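Local atomic coordinates of putative restriction endonuclease domain-containing protein (Anabaena variabilis, PDB entry 3OT2), a protein that is of unknown function but, as a member of the PD-(D/E)XK clan, is probably a nuclease related to restriction endonucleases. Residues Leu67-Thr72 with Asn100-Ala105; Cys71-His76 with Leu127-His132; Thr78-Ser83 with Ile104-Thr109. All blocks are in the same frame, centred on the assembly; numbering follows the deposited sequence. Where two conformers were deposited one is given.

How the interactions relate
Burial and chemistry change together across these three contacts. Interaction 3 is wholly buried near the middle of the chain, where neighbouring strands of the mixed sheet meet through prolines and hydroxyl side chains. Interactions 1 and 2 are partly buried and share Cys-71 and Thr-72 on strand 71-73, the first half of a small hairpin beside that sheet. Interaction 1 fastens a loop to it with a backbone bond, a bridging water and a leucine on a phenylalanine ring; interaction 2 ties the hairpin's turn to helix 119-131 with stacked histidines. Interactions 1 and 3 share Ile-104 and Ala-105, and Phe-73 of interaction 2 packs on both these residues.

Interaction 1 (Leu67-Thr72 with Asn100-Ala105); sequences LELRCT and NIFLIA. With EDO (1,2-ethanediol), chain I.
The Phe-102 ring carries Leu-69 on one face: CD2 of Leu-69 stands 3.6 Å from the ring centroid and only 10° off its normal, a CH-pi contact in which the methyl sits squarely over the centre. The second methyl, Leu-69 CD1, lies toward one side of the ring, 3.9 Å from Phe-102 CD1. With chi1 at 174°, Leu-69 carries CG away from its own backbone N so that both methyls reach the Phe-102 ring, the two side chains meeting at about a right angle. The ring of Phe-85 on strand 82-86 also meets Phe-102, with the planes steeply inclined. With an alanine in place of Phe-102, both Leu-69 methyls would probably lose their aromatic partner and a gap would be likely to open beside Phe-85. The other flat group, the Arg-70 guanidinium, turns away from the loop to form a salt bridge with Glu-20 and hydrogen bonds with Ser-25 and Ser-77.

Backbone polarity completes the grip. Thr-72 N donates to Phe-102 O over 3.1 Å in a nearly straight bond (175° at the hydrogen) that arrives in the carbonyl plane. A water donates to Arg-70 O at 2.8 Å and accepts from Phe-102 N at 3.0 Å, and Leu-103 CA approaches Thr-72 O to 3.1 Å as a CA-H...O contact. Ile-104 O, by contrast, is buried against Cys-71 CB at 3.7 Å without a polar partner. An ethanediol, probably from the crystallisation liquor, makes a weak hydrogen bond to Glu-68 O and a further hydrogen bond to Glu-20. The whole is a loop between two sheet strands docked on the edge of a beta hairpin, next to the 1,4-butanediol pocket to which Arg-70 belongs.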
loop_
_atom_site.group_PDB
_atom_site.type_symbol
_atom_site.label_atom_id
_atom_site.label_comp_id
_atom_site.label_asym_id
_atom_site.label_seq_id
_atom_site.Cartn_x
_atom_site.Cartn_y
_atom_site.Cartn_z
ATOM N N LEU A 67 19.019 9.692 9.218
ATOM C CA LEU A 67 19.147 9.135 7.883
ATOM C C LEU A 67 19.674 7.737 7.958
ATOM O O LEU A 67 20.713 7.525 8.592
ATOM C CB LEU A 67 20.160 9.970 7.066
ATOM C CG LEU A 67 19.640 11.178 6.324
ATOM C CD1 LEU A 67 20.771 12.071 5.898
ATOM C CD2 LEU A 67 18.964 10.768 5.082
ATOM N N GLU A 68 19.022 6.785 7.256
ATOM C CA GLU A 68 19.541 5.426 7.097
ATOM C C GLU A 68 20.041 4.779 8.423
ATOM O O GLU A 68 21.136 4.207 8.464
ATOM C CB GLU A 68 20.698 5.439 6.081
ATOM C CG GLU A 68 20.362 6.006 4.708
ATOM C CD GLU A 68 19.447 5.149 3.861
ATOM O OE1 GLU A 68 19.449 3.917 4.061
ATOM O OE2 GLU A 68 18.750 5.700 2.977
ATOM N N LEU A 69 19.222 4.834 9.482
ATOM C CA LEU A 69 19.567 4.246 10.769
ATOM C C LEU A 69 18.961 2.839 10.872
ATOM O O LEU A 69 17.788 2.650 10.540
ATOM C CB LEU A 69 19.045 5.159 11.902
ATOM C CG LEU A 69 19.177 4.663 13.337
ATOM C CD1 LEU A 69 20.638 4.736 13.823
ATOM C CD2 LEU A 69 18.266 5.449 14.261
ATOM N N ARG A 70 19.761 1.851 11.322
ATOM C CA ARG A 70 19.271 0.488 11.492
ATOM C C ARG A 70 18.403 0.380 12.746
ATOM O O ARG A 70 18.799 0.833 13.817
ATOM C CB ARG A 70 20.432 -0.516 11.531
ATOM C CG ARG A 70 20.000 -1.963 11.801
ATOM C CD ARG A 70 21.115 -2.984 11.545
ATOM N NE ARG A 70 21.711 -2.828 10.219
ATOM C CZ ARG A 70 21.193 -3.323 9.101
ATOM N NH1 ARG A 70 20.079 -4.049 9.138
ATOM N NH2 ARG A 70 21.780 -3.095 7.938
ATOM N N CYS A 71 17.209 -0.194 12.592
ATOM C CA CYS A 71 16.263 -0.453 13.669
ATOM C C CYS A 71 15.979 -1.939 13.700
ATOM O O CYS A 71 15.477 -2.486 12.715
ATOM C CB CYS A 71 14.993 0.374 13.490
ATOM S SG CYS A 71 15.270 2.161 13.624
ATOM N N THR A 72 16.357 -2.605 14.806
ATOM C CA THR A 72 16.196 -4.051 14.962
ATOM C C THR A 72 15.170 -4.335 16.054
ATOM O O THR A 72 15.424 -4.052 17.221
ATOM C CB THR A 72 17.555 -4.712 15.246
ATOM O OG1 THR A 72 18.454 -4.354 14.201
ATOM C CG2 THR A 72 17.470 -6.251 15.348
ATOM N N ASN A 100 25.098 3.243 19.457
ATOM C CA ASN A 100 25.306 2.799 18.078
ATOM C C ASN A 100 24.176 1.862 17.603
ATOM O O ASN A 100 23.932 1.760 16.405
ATOM C CB ASN A 100 26.661 2.096 17.936
ATOM C CG ASN A 100 27.836 2.914 18.423
ATOM O OD1 ASN A 100 28.575 2.511 19.321
ATOM N ND2 ASN A 100 28.003 4.096 17.885
ATOM N N ILE A 101 23.510 1.172 18.532
ATOM C CA ILE A 101 22.485 0.166 18.234
ATOM C C ILE A 101 21.118 0.631 18.728
ATOM O O ILE A 101 20.987 1.126 19.842
ATOM C CB ILE A 101 22.882 -1.221 18.841
ATOM C CG1 ILE A 101 24.313 -1.669 18.444
ATOM C CG2 ILE A 101 21.842 -2.331 18.583
ATOM C CD1 ILE A 101 24.649 -2.061 16.922
ATOM N N PHE A 102 20.098 0.453 17.876
ATOM C CA PHE A 102 18.706 0.809 18.176
ATOM C C PHE A 102 17.892 -0.458 18.106
ATOM O O PHE A 102 17.763 -1.037 17.031
ATOM C CB PHE A 102 18.183 1.876 17.201
ATOM C CG PHE A 102 18.559 3.309 17.504
ATOM C CD1 PHE A 102 19.891 3.707 17.524
ATOM C CD2 PHE A 102 17.577 4.278 17.678
ATOM C CE1 PHE A 102 20.240 5.041 17.762
ATOM C CE2 PHE A 102 17.924 5.618 17.889
ATOM C CZ PHE A 102 19.253 5.987 17.944
ATOM N N LEU A 103 17.397 -0.922 19.256
ATOM C CA LEU A 103 16.633 -2.168 19.332
ATOM C C LEU A 103 15.127 -1.900 19.475
ATOM O O LEU A 103 14.381 -2.733 19.999
ATOM C CB LEU A 103 17.157 -3.049 20.489
ATOM C CG LEU A 103 18.615 -3.522 20.376
ATOM C CD1 LEU A 103 19.080 -4.151 21.678
ATOM C CD2 LEU A 103 18.797 -4.496 19.219
ATOM N N ILE A 104 14.672 -0.751 18.955
ATOM C CA ILE A 104 13.281 -0.310 19.074
ATOM C C ILE A 104 12.775 0.281 17.751
ATOM O O ILE A 104 13.564 0.673 16.897
ATOM C CB ILE A 104 13.124 0.719 20.244
ATOM C CG1 ILE A 104 14.125 1.894 20.123
ATOM C CG2 ILE A 104 13.210 0.035 21.641
ATOM C CD1 ILE A 104 13.711 3.121 20.859
ATOM N N ALA A 105 11.451 0.350 17.604
ATOM C CA ALA A 105 10.795 0.899 16.430
ATOM C C ALA A 105 10.845 2.439 16.465
ATOM O O ALA A 105 10.722 3.005 17.556
ATOM C CB ALA A 105 9.355 0.407 16.359
HETATM C C1 EDO I . 23.758 1.697 9.063
HETATM O O1 EDO I . 23.764 0.942 10.272
HETATM C C2 EDO I . 22.659 1.151 8.176
HETATM O O2 EDO I . 22.696 1.873 6.945
HETATM O O HOH W 1 20.799 -0.577 15.201
#

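Interaction 2 (Cys71-His76 with Leu127-His132); sequences CTFGDH and LHCLKH
A beta hairpin with a two-residue loop, closed by a type I' turn from Phe-73 to His-76, rests on the C-terminal end of helix 119-131 through an aromatic cluster of Phe-73, His-76, His-128 and His-132. His-128 is at its centre. One face of its imidazole takes the His-76 ring in a face-to-face stack, centroids 3.7 Å apart and planes at 12°; on the opposite face lies CD2 of His-132, four residues further along the chain, offset toward the rim.

The edge of the same ring does the polar work. His-128 NE2 donates to Phe-73 O at 3.1 Å, almost straight and with the oxygen in the imidazole plane, yet the nitrogen stands 40° out of the carbonyl plane. His-76 N, closing the turn, reaches that oxygen from the other side, so two donors grip it and the stack and the bond together fix the rotation of His-128. Beside this bond, His-128 CE1 comes within 3.2 Å of Gly-74 O.

Gly-74, with its positive phi, lays CA over the His-132 face, 3.9 Å from the centroid; a beta carbon on this residue would collide with both His-128 and His-132. Phe-73 holds CG between its backbone N and carbonyl carbon (chi1 57°), which swings the ring to the helix. There CE2 of Phe-73 meets His-128 CD2 at 3.4 Å, the rings near parallel but slid apart, and CD2 of Phe-73 abuts His-132 CB. At the ring's edge, Cys-129 SG approaches Phe-73 CZ to 3.8 Å.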
loop_
_atom_site.group_PDB
_atom_site.type_symbol
_atom_site.label_atom_id
_atom_site.label_comp_id
_atom_site.label_asym_id
_atom_site.label_seq_id
_atom_site.Cartn_x
_atom_site.Cartn_y
_atom_site.Cartn_z
ATOM N N CYS A 71 17.209 -0.194 12.592
ATOM C CA CYS A 71 16.263 -0.453 13.669
ATOM C C CYS A 71 15.979 -1.939 13.700
ATOM O O CYS A 71 15.477 -2.486 12.715
ATOM C CB CYS A 71 14.993 0.374 13.490
ATOM S SG CYS A 71 15.270 2.161 13.624
ATOM N N THR A 72 16.357 -2.605 14.806
ATOM C CA THR A 72 16.196 -4.051 14.962
ATOM C C THR A 72 15.170 -4.335 16.054
ATOM O O THR A 72 15.424 -4.052 17.221
ATOM C CB THR A 72 17.555 -4.712 15.246
ATOM O OG1 THR A 72 18.454 -4.354 14.201
ATOM C CG2 THR A 72 17.470 -6.251 15.348
ATOM N N PHE A 73 14.025 -4.936 15.676
ATOM C CA PHE A 73 12.944 -5.251 16.609
ATOM C C PHE A 73 11.979 -6.238 15.956
ATOM O O PHE A 73 11.918 -6.325 14.728
ATOM C CB PHE A 73 12.198 -3.956 17.037
ATOM C CG PHE A 73 11.637 -3.175 15.870
ATOM C CD1 PHE A 73 12.410 -2.219 15.216
ATOM C CD2 PHE A 73 10.359 -3.430 15.392
ATOM C CE1 PHE A 73 11.904 -1.519 14.124
ATOM C CE2 PHE A 73 9.845 -2.714 14.307
ATOM C CZ PHE A 73 10.624 -1.775 13.677
ATOM N N GLY A 74 11.230 -6.954 16.788
ATOM C CA GLY A 74 10.230 -7.935 16.367
ATOM C C GLY A 74 10.714 -8.964 15.367
ATOM O O GLY A 74 9.979 -9.300 14.434
ATOM N N ASP A 75 11.961 -9.454 15.555
ATOM C CA ASP A 75 12.661 -10.464 14.739
ATOM C C ASP A 75 13.057 -9.931 13.330
ATOM O O ASP A 75 13.427 -10.717 12.445
ATOM C CB ASP A 75 11.861 -11.780 14.626
ATOM C CG ASP A 75 12.673 -12.982 14.170
ATOM O OD1 ASP A 75 13.789 -13.186 14.708
ATOM O OD2 ASP A 75 12.205 -13.705 13.253
ATOM N N HIS A 76 13.029 -8.597 13.142
ATOM C CA HIS A 76 13.427 -7.958 11.883
ATOM C C HIS A 76 14.529 -6.958 12.138
ATOM O O HIS A 76 14.604 -6.403 13.235
ATOM C CB HIS A 76 12.235 -7.222 11.207
ATOM C CG HIS A 76 11.124 -8.095 10.677
ATOM N ND1 HIS A 76 10.164 -7.582 9.813
ATOM C CD2 HIS A 76 10.829 -9.397 10.928
ATOM C CE1 HIS A 76 9.325 -8.582 9.575
ATOM N NE2 HIS A 76 9.679 -9.688 10.231
ATOM N N LEU A 127 4.121 -1.474 8.122
ATOM C CA LEU A 127 3.117 -2.129 8.962
ATOM C C LEU A 127 3.766 -2.868 10.144
ATOM O O LEU A 127 3.174 -2.899 11.223
ATOM C CB LEU A 127 2.207 -3.042 8.131
ATOM C CG LEU A 127 1.351 -2.312 7.070
ATOM C CD1 LEU A 127 0.747 -3.302 6.097
ATOM C CD2 LEU A 127 0.269 -1.420 7.706
ATOM N N HIS A 128 4.988 -3.409 9.962
ATOM C CA HIS A 128 5.751 -4.088 11.029
ATOM C C HIS A 128 6.144 -3.044 12.099
ATOM O O HIS A 128 6.040 -3.332 13.287
ATOM C CB HIS A 128 6.991 -4.815 10.455
ATOM C CG HIS A 128 7.830 -5.511 11.488
ATOM N ND1 HIS A 128 7.458 -6.733 12.003
ATOM C CD2 HIS A 128 8.999 -5.130 12.058
ATOM C CE1 HIS A 128 8.390 -7.053 12.887
ATOM N NE2 HIS A 128 9.344 -6.116 12.950
ATOM N N CYS A 129 6.533 -1.818 11.681
ATOM C CA CYS A 129 6.836 -0.714 12.615
ATOM C C CYS A 129 5.637 -0.416 13.515
ATOM O O CYS A 129 5.790 -0.325 14.740
ATOM C CB CYS A 129 7.263 0.536 11.854
ATOM S SG CYS A 129 8.907 0.428 11.140
ATOM N N LEU A 130 4.445 -0.262 12.908
ATOM C CA LEU A 130 3.201 0.034 13.623
ATOM C C LEU A 130 2.856 -1.061 14.627
ATOM O O LEU A 130 2.331 -0.758 15.699
ATOM C CB LEU A 130 2.026 0.232 12.654
ATOM C CG LEU A 130 2.107 1.415 11.685
ATOM C CD1 LEU A 130 0.994 1.327 10.658
ATOM C CD2 LEU A 130 2.045 2.757 12.414
ATOM N N LYS A 131 3.191 -2.322 14.298
ATOM C CA LYS A 131 2.952 -3.484 15.165
ATOM C C LYS A 131 3.841 -3.412 16.428
ATOM O O LYS A 131 3.524 -4.027 17.449
ATOM C CB LYS A 131 3.223 -4.782 14.363
ATOM C CG LYS A 131 2.973 -6.090 15.122
ATOM C CD LYS A 131 3.344 -7.313 14.296
ATOM C CE LYS A 131 3.018 -8.576 15.062
ATOM N NZ LYS A 131 3.247 -9.789 14.237
ATOM N N HIS A 132 4.967 -2.660 16.356
ATOM C CA HIS A 132 5.904 -2.598 17.475
ATOM C C HIS A 132 6.029 -1.207 18.101
ATOM O O HIS A 132 7.030 -0.920 18.752
ATOM C CB HIS A 132 7.259 -3.171 17.033
ATOM C CG HIS A 132 7.147 -4.643 16.769
ATOM N ND1 HIS A 132 7.187 -5.570 17.809
ATOM C CD2 HIS A 132 6.881 -5.299 15.616
ATOM C CE1 HIS A 132 6.996 -6.753 17.246
ATOM N NE2 HIS A 132 6.803 -6.646 15.931
#

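Interaction 3 (Thr78-Ser83 with Ile104-Thr109); sequences TVPDIS and IAPDWT
Ser-83 sets OG anti to its carbonyl carbon (chi1 -78°), over Pro-106, while Thr-109 sets OG1 anti to its nitrogen (chi1 -177°), against Pro-80. The two residues form an antiparallel, non-hydrogen-bonded pair, CA to CA 4.9 Å, near the N-terminal ends of strands 82-86 and 108-112 in the mixed sheet of this PD-(D/E)XK-clan protein. Both side chains lie on the same face of the sheet, and each hydroxyl oxygen meets the proline that precedes the opposite strand. No hydrogen bond joins the two segments.

The contact is therefore mostly van der Waals, and wholly buried. Ile-82 and Trp-108 both touch helix 40-57. Asp-107 and Trp-108 together face Val-84, a classic beta bulge at the start of strand 108-112. The aspartates that follow the two prolines are held by polar neighbours: Asp-81 by Lys-35 and His-42, Asp-107 by Arg-89 and Gln-135. The prolines themselves stay just in touch, CG of Pro-80 being 4.5 Å from CG of Pro-106, whereas Thr-109 OG1 comes to 3.4 Å from Pro-80 CB and Ser-83 OG to 3.4 Å from Pro-106 CG.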
loop_
_atom_site.group_PDB
_atom_site.type_symbol
_atom_site.label_atom_id
_atom_site.label_comp_id
_atom_site.label_asym_id
_atom_site.label_seq_id
_atom_site.Cartn_x
_atom_site.Cartn_y
_atom_site.Cartn_z
ATOM N N THR A 78 15.748 -3.602 10.057
ATOM C CA THR A 78 15.478 -2.743 8.910
ATOM C C THR A 78 16.222 -1.414 8.976
ATOM O O THR A 78 16.740 -1.025 10.021
ATOM C CB THR A 78 13.962 -2.492 8.769
ATOM O OG1 THR A 78 13.440 -1.929 9.975
ATOM C CG2 THR A 78 13.191 -3.766 8.392
ATOM N N VAL A 79 16.286 -0.739 7.827
ATOM C CA VAL A 79 16.955 0.545 7.677
ATOM C C VAL A 79 15.980 1.501 6.977
ATOM O O VAL A 79 16.101 1.720 5.768
ATOM C CB VAL A 79 18.321 0.437 6.936
ATOM C CG1 VAL A 79 19.076 1.768 6.987
ATOM C CG2 VAL A 79 19.189 -0.680 7.506
ATOM N N PRO A 80 15.020 2.108 7.718
ATOM C CA PRO A 80 14.104 3.058 7.077
ATOM C C PRO A 80 14.893 4.202 6.449
ATOM O O PRO A 80 15.952 4.556 6.975
ATOM C CB PRO A 80 13.238 3.558 8.248
ATOM C CG PRO A 80 13.291 2.474 9.240
ATOM C CD PRO A 80 14.709 1.967 9.155
ATOM N N ASP A 81 14.394 4.778 5.338
ATOM C CA ASP A 81 15.074 5.916 4.724
ATOM C C ASP A 81 15.292 7.026 5.788
ATOM O O ASP A 81 16.389 7.598 5.879
ATOM C CB ASP A 81 14.271 6.444 3.519
ATOM C CG ASP A 81 14.321 5.560 2.282
ATOM O OD1 ASP A 81 15.276 4.738 2.164
ATOM O OD2 ASP A 81 13.435 5.712 1.415
ATOM N N ILE A 82 14.245 7.301 6.602
ATOM C CA ILE A 82 14.289 8.277 7.714
ATOM C C ILE A 82 13.564 7.670 8.895
ATOM O O ILE A 82 12.451 7.188 8.746
ATOM C CB ILE A 82 13.703 9.665 7.362
ATOM C CG1 ILE A 82 14.358 10.258 6.095
ATOM C CG2 ILE A 82 13.786 10.651 8.557
ATOM C CD1 ILE A 82 13.510 11.263 5.406
ATOM N N SER A 83 14.208 7.701 10.066
ATOM C CA SER A 83 13.646 7.273 11.344
ATOM C C SER A 83 13.607 8.462 12.281
ATOM O O SER A 83 14.619 9.143 12.446
ATOM C CB SER A 83 14.523 6.178 11.948
ATOM O OG SER A 83 14.223 4.975 11.280
ATOM N N ILE A 104 14.672 -0.751 18.955
ATOM C CA ILE A 104 13.281 -0.310 19.074
ATOM C C ILE A 104 12.775 0.281 17.751
ATOM O O ILE A 104 13.564 0.673 16.897
ATOM C CB ILE A 104 13.124 0.719 20.244
ATOM C CG1 ILE A 104 14.125 1.894 20.123
ATOM C CG2 ILE A 104 13.210 0.035 21.641
ATOM C CD1 ILE A 104 13.711 3.121 20.859
ATOM N N ALA A 105 11.451 0.350 17.604
ATOM C CA ALA A 105 10.795 0.899 16.430
ATOM C C ALA A 105 10.845 2.439 16.465
ATOM O O ALA A 105 10.722 3.005 17.556
ATOM C CB ALA A 105 9.355 0.407 16.359
ATOM N N PRO A 106 10.986 3.140 15.308
ATOM C CA PRO A 106 10.952 4.623 15.348
ATOM C C PRO A 106 9.587 5.140 15.785
ATOM O O PRO A 106 8.601 4.427 15.654
ATOM C CB PRO A 106 11.235 5.045 13.893
ATOM C CG PRO A 106 11.648 3.798 13.169
ATOM C CD PRO A 106 11.088 2.632 13.927
ATOM N N ASP A 107 9.500 6.381 16.260
ATOM C CA ASP A 107 8.189 6.964 16.560
ATOM C C ASP A 107 7.498 7.324 15.253
ATOM O O ASP A 107 6.279 7.271 15.139
ATOM C CB ASP A 107 8.361 8.211 17.447
ATOM C CG ASP A 107 8.685 7.804 18.853
ATOM O OD1 ASP A 107 7.743 7.414 19.581
ATOM O OD2 ASP A 107 9.897 7.740 19.188
ATOM N N TRP A 108 8.296 7.658 14.249
ATOM C CA TRP A 108 7.817 8.057 12.937
ATOM C C TRP A 108 8.786 7.522 11.879
ATOM O O TRP A 108 9.984 7.829 11.924
ATOM C CB TRP A 108 7.685 9.595 12.900
ATOM C CG TRP A 108 7.221 10.228 11.612
ATOM C CD1 TRP A 108 6.545 9.634 10.577
ATOM C CD2 TRP A 108 7.298 11.627 11.298
ATOM N NE1 TRP A 108 6.265 10.572 9.603
ATOM C CE2 TRP A 108 6.695 11.809 10.038
ATOM C CE3 TRP A 108 7.851 12.753 11.960
ATOM C CZ2 TRP A 108 6.628 13.071 9.421
ATOM C CZ3 TRP A 108 7.767 14.003 11.350
ATOM C CH2 TRP A 108 7.184 14.150 10.092
ATOM N N THR A 109 8.276 6.666 10.972
ATOM C CA THR A 109 9.104 6.097 9.911
ATOM C C THR A 109 8.716 6.738 8.582
ATOM O O THR A 109 7.535 6.895 8.295
ATOM C CB THR A 109 9.054 4.544 9.872
ATOM O OG1 THR A 109 9.943 4.087 8.853
ATOM C CG2 THR A 109 7.661 3.975 9.544
#